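Local structure of uncharacterized protein (Pediococcus pentosaceus, 3QKB) at residues 53-64 against 82-90. The protein is of unknown function but belongs to the DUF74 family and may bind heavy metals, probably as a pentamer of identical subunits. Sequence-based numbering, arbitrary orientation. Where two conformers were deposited one is given.
Sequences YNMFDQLFDEAK and LKYNTEVVE
Tyr84 leaves strand 82-90 toward helix 56-64 and meets it with its side chain from CB to OH. Tyr84 CB lies 3.9 Å from Phe60 CE1. With chi1 at -65°, CG is anti to the carbonyl carbon, which turns one ring face to Phe60 and the phenol end to Lys64. CG then meets Phe60 CE1 at 3.7 Å, and Phe60 CD1 hangs over the ring centre, 3.5 Å above the plane. The pair is a T-shaped (edge-to-face) stack, Phe60 giving the edge and Tyr84 the face, centroids 4.7 Å apart and planes at 60°. Farther out, CE1 brushes the methyl of Ala63, and OH lies along the aliphatic part of Lys64, whose CG is at the ring edge. That hydroxyl is hydrogen-bonded to Glu38 of the second subunit, which also takes Lys64 NZ in a salt bridge; Asp61 is a long, secondary partner of the same ammonium. A leucine in place of Tyr84 would probably leave the Phe60 edge without its aromatic face and Glu38 of the neighbouring subunit without its hydroxyl partner. The helix packs on a four-stranded mixed sheet, running at 137° to strand 82-90, and five such subunits make up the assembly, a beta/alpha-propeller. Phe56 and Leu59 also pack on strand 94-109, and Leu59 and Ala63 on strand 31-44. Toward the helix start the rings meet smaller groups. Thr86 CG2 touches both Phe60 CZ and Phe56 CE1, 3.7 Å from each, while its OG1 is hydrogen-bonded to Glu87 of the second subunit. Phe56 directs its CZ edge at Glu87 O and at Val88 CG2, the latter at 3.9 Å. Val88 CG1, anti to the backbone N, touches the Tyr53 ring edge at CE1, 4.0 Å away.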
# COMPACT_ATOMS: atom_id res chain seq x y z
N TYR A 53 -8.62 -16.54 -8.75
CA TYR A 53 -8.12 -15.18 -8.44
C TYR A 53 -7.63 -14.44 -9.69
O TYR A 53 -7.57 -13.23 -9.67
CB TYR A 53 -7.12 -15.22 -7.27
CG TYR A 53 -7.84 -15.73 -6.05
CD1 TYR A 53 -8.76 -14.92 -5.37
CD2 TYR A 53 -7.75 -17.07 -5.68
CE1 TYR A 53 -9.51 -15.41 -4.30
CE2 TYR A 53 -8.49 -17.57 -4.60
CZ TYR A 53 -9.37 -16.72 -3.92
OH TYR A 53 -10.11 -17.22 -2.89
N ASN A 54 -7.37 -15.17 -10.78
CA ASN A 54 -7.22 -14.61 -12.16
C ASN A 54 -8.33 -13.65 -12.59
O ASN A 54 -8.15 -12.82 -13.47
CB ASN A 54 -7.12 -15.76 -13.20
CG ASN A 54 -8.35 -16.70 -13.17
OD1 ASN A 54 -8.54 -17.47 -12.23
ND2 ASN A 54 -9.18 -16.63 -14.22
N MSE A 55 -9.50 -13.80 -11.98
CA MSE A 55 -10.63 -12.94 -12.28
C MSE A 55 -10.50 -11.52 -11.78
O MSE A 55 -11.32 -10.68 -12.16
CB MSE A 55 -11.93 -13.55 -11.76
CG MSE A 55 -12.37 -14.78 -12.58
SE MSE A 55 -14.09 -15.27 -12.03
CE MSE A 55 -15.12 -14.60 -13.54
N PHE A 56 -9.50 -11.25 -10.92
CA PHE A 56 -9.09 -9.87 -10.62
C PHE A 56 -8.65 -9.09 -11.86
O PHE A 56 -8.75 -7.87 -11.87
CB PHE A 56 -7.95 -9.82 -9.59
CG PHE A 56 -8.40 -9.75 -8.16
CD1 PHE A 56 -8.74 -8.54 -7.61
CD2 PHE A 56 -8.47 -10.89 -7.37
CE1 PHE A 56 -9.15 -8.46 -6.28
CE2 PHE A 56 -8.87 -10.83 -6.04
CZ PHE A 56 -9.22 -9.62 -5.49
N ASP A 57 -8.12 -9.77 -12.88
CA ASP A 57 -7.63 -9.10 -14.09
C ASP A 57 -8.66 -8.11 -14.67
O ASP A 57 -8.36 -6.93 -14.86
CB ASP A 57 -7.24 -10.15 -15.16
CG ASP A 57 -5.93 -10.93 -14.81
OD1 ASP A 57 -5.23 -10.64 -13.76
OD2 ASP A 57 -5.60 -11.85 -15.60
N GLN A 58 -9.89 -8.61 -14.86
CA GLN A 58 -11.05 -7.81 -15.29
C GLN A 58 -11.22 -6.54 -14.49
O GLN A 58 -11.52 -5.48 -15.05
CB GLN A 58 -12.37 -8.56 -15.07
CG GLN A 58 -12.53 -9.90 -15.70
CD GLN A 58 -13.66 -10.65 -15.07
OE1 GLN A 58 -13.53 -11.83 -14.73
NE2 GLN A 58 -14.78 -9.95 -14.86
N LEU A 59 -11.14 -6.69 -13.17
CA LEU A 59 -11.50 -5.65 -12.24
C LEU A 59 -10.49 -4.51 -12.29
O LEU A 59 -10.87 -3.35 -12.22
CB LEU A 59 -11.63 -6.22 -10.82
CG LEU A 59 -12.74 -7.24 -10.56
CD1 LEU A 59 -12.61 -7.78 -9.17
CD2 LEU A 59 -14.12 -6.64 -10.75
N PHE A 60 -9.21 -4.85 -12.41
CA PHE A 60 -8.18 -3.83 -12.62
C PHE A 60 -8.45 -3.02 -13.90
O PHE A 60 -8.36 -1.80 -13.87
CB PHE A 60 -6.77 -4.43 -12.70
CG PHE A 60 -6.26 -4.97 -11.39
CD1 PHE A 60 -6.03 -4.12 -10.32
CD2 PHE A 60 -5.98 -6.33 -11.23
CE1 PHE A 60 -5.55 -4.61 -9.09
CE2 PHE A 60 -5.50 -6.83 -10.02
CZ PHE A 60 -5.28 -5.96 -8.95
N ASP A 61 -8.78 -3.71 -15.00
CA ASP A 61 -9.13 -3.03 -16.27
C ASP A 61 -10.31 -2.10 -16.10
O ASP A 61 -10.26 -0.95 -16.54
CB ASP A 61 -9.46 -4.04 -17.39
CG ASP A 61 -8.24 -4.40 -18.25
OD1 ASP A 61 -7.08 -4.32 -17.76
OD2 ASP A 61 -8.45 -4.80 -19.43
N GLU A 62 -11.36 -2.60 -15.44
CA GLU A 62 -12.58 -1.83 -15.19
C GLU A 62 -12.29 -0.62 -14.32
O GLU A 62 -12.74 0.47 -14.61
CB GLU A 62 -13.67 -2.70 -14.54
CG GLU A 62 -15.12 -2.07 -14.50
CD GLU A 62 -16.11 -2.89 -13.64
OE1 GLU A 62 -16.31 -4.10 -13.96
OE2 GLU A 62 -16.68 -2.34 -12.64
N ALA A 63 -11.49 -0.81 -13.27
CA ALA A 63 -11.08 0.29 -12.38
C ALA A 63 -10.33 1.38 -13.15
O ALA A 63 -10.66 2.54 -13.01
CB ALA A 63 -10.24 -0.23 -11.25
N LYS A 64 -9.38 0.99 -14.00
CA LYS A 64 -8.67 1.94 -14.87
C LYS A 64 -9.62 2.71 -15.79
O LYS A 64 -9.50 3.92 -15.88
CB LYS A 64 -7.60 1.25 -15.71
CG LYS A 64 -6.37 0.88 -14.94
CD LYS A 64 -5.24 0.37 -15.85
CE LYS A 64 -5.49 -1.02 -16.39
NZ LYS A 64 -4.29 -1.56 -17.10
N LEU A 82 -0.88 6.27 -9.71
CA LEU A 82 -1.86 5.20 -9.56
C LEU A 82 -1.43 4.21 -8.50
O LEU A 82 -0.27 3.79 -8.46
CB LEU A 82 -2.08 4.46 -10.88
CG LEU A 82 -3.07 3.27 -10.91
CD1 LEU A 82 -4.47 3.69 -10.48
CD2 LEU A 82 -3.09 2.65 -12.31
N LYS A 83 -2.37 3.88 -7.61
CA LYS A 83 -2.27 2.71 -6.74
C LYS A 83 -3.59 1.93 -6.77
O LYS A 83 -4.63 2.47 -7.16
CB LYS A 83 -1.95 3.12 -5.31
CG LYS A 83 -0.64 3.87 -5.13
CD LYS A 83 0.64 3.03 -5.44
CE LYS A 83 1.93 3.92 -5.52
NZ LYS A 83 1.80 5.27 -6.30
N TYR A 84 -3.51 0.67 -6.36
CA TYR A 84 -4.67 -0.20 -6.23
C TYR A 84 -4.71 -0.80 -4.83
O TYR A 84 -3.71 -1.31 -4.36
CB TYR A 84 -4.58 -1.38 -7.17
CG TYR A 84 -4.62 -1.09 -8.64
CD1 TYR A 84 -5.73 -0.53 -9.23
CD2 TYR A 84 -3.58 -1.51 -9.46
CE1 TYR A 84 -5.79 -0.35 -10.62
CE2 TYR A 84 -3.62 -1.33 -10.82
CZ TYR A 84 -4.71 -0.75 -11.40
OH TYR A 84 -4.69 -0.59 -12.77
N ASN A 85 -5.88 -0.78 -4.20
CA ASN A 85 -6.16 -1.65 -3.06
C ASN A 85 -7.02 -2.80 -3.56
O ASN A 85 -7.86 -2.61 -4.45
CB ASN A 85 -6.89 -0.89 -1.95
CG ASN A 85 -6.07 0.25 -1.37
OD1 ASN A 85 -4.91 0.47 -1.77
ND2 ASN A 85 -6.65 0.97 -0.41
N THR A 86 -6.83 -3.99 -2.98
CA THR A 86 -7.63 -5.18 -3.28
C THR A 86 -8.18 -5.81 -2.00
O THR A 86 -7.52 -5.77 -0.96
CB THR A 86 -6.79 -6.23 -4.04
OG1 THR A 86 -5.49 -6.35 -3.44
CG2 THR A 86 -6.62 -5.84 -5.47
N GLU A 87 -9.39 -6.37 -2.09
CA GLU A 87 -9.94 -7.24 -1.02
C GLU A 87 -10.60 -8.48 -1.58
O GLU A 87 -11.16 -8.44 -2.69
CB GLU A 87 -10.99 -6.51 -0.18
CG GLU A 87 -10.47 -5.31 0.64
CD GLU A 87 -10.62 -3.99 -0.07
OE1 GLU A 87 -11.72 -3.70 -0.60
OE2 GLU A 87 -9.64 -3.22 -0.07
N VAL A 88 -10.52 -9.58 -0.83
CA VAL A 88 -11.30 -10.77 -1.08
C VAL A 88 -12.28 -10.91 0.05
O VAL A 88 -11.89 -11.23 1.17
CB VAL A 88 -10.43 -12.02 -1.20
CG1 VAL A 88 -11.29 -13.29 -1.45
CG2 VAL A 88 -9.43 -11.83 -2.31
N VAL A 89 -13.55 -10.63 -0.24
CA VAL A 89 -14.60 -10.56 0.77
C VAL A 89 -15.28 -11.91 0.91
O VAL A 89 -15.68 -12.51 -0.09
CB VAL A 89 -15.65 -9.48 0.44
CG1 VAL A 89 -16.68 -9.44 1.49
CG2 VAL A 89 -14.99 -8.10 0.30
N GLU A 90 -15.38 -12.40 2.15
CA GLU A 90 -15.91 -13.72 2.44
C GLU A 90 -17.36 -13.58 2.92
O GLU A 90 -17.67 -12.62 3.60
CB GLU A 90 -15.04 -14.44 3.49
CG GLU A 90 -13.64 -14.84 2.98
CD GLU A 90 -12.55 -14.92 4.09
OE1 GLU A 90 -12.89 -15.22 5.27
OE2 GLU A 90 -11.34 -14.68 3.77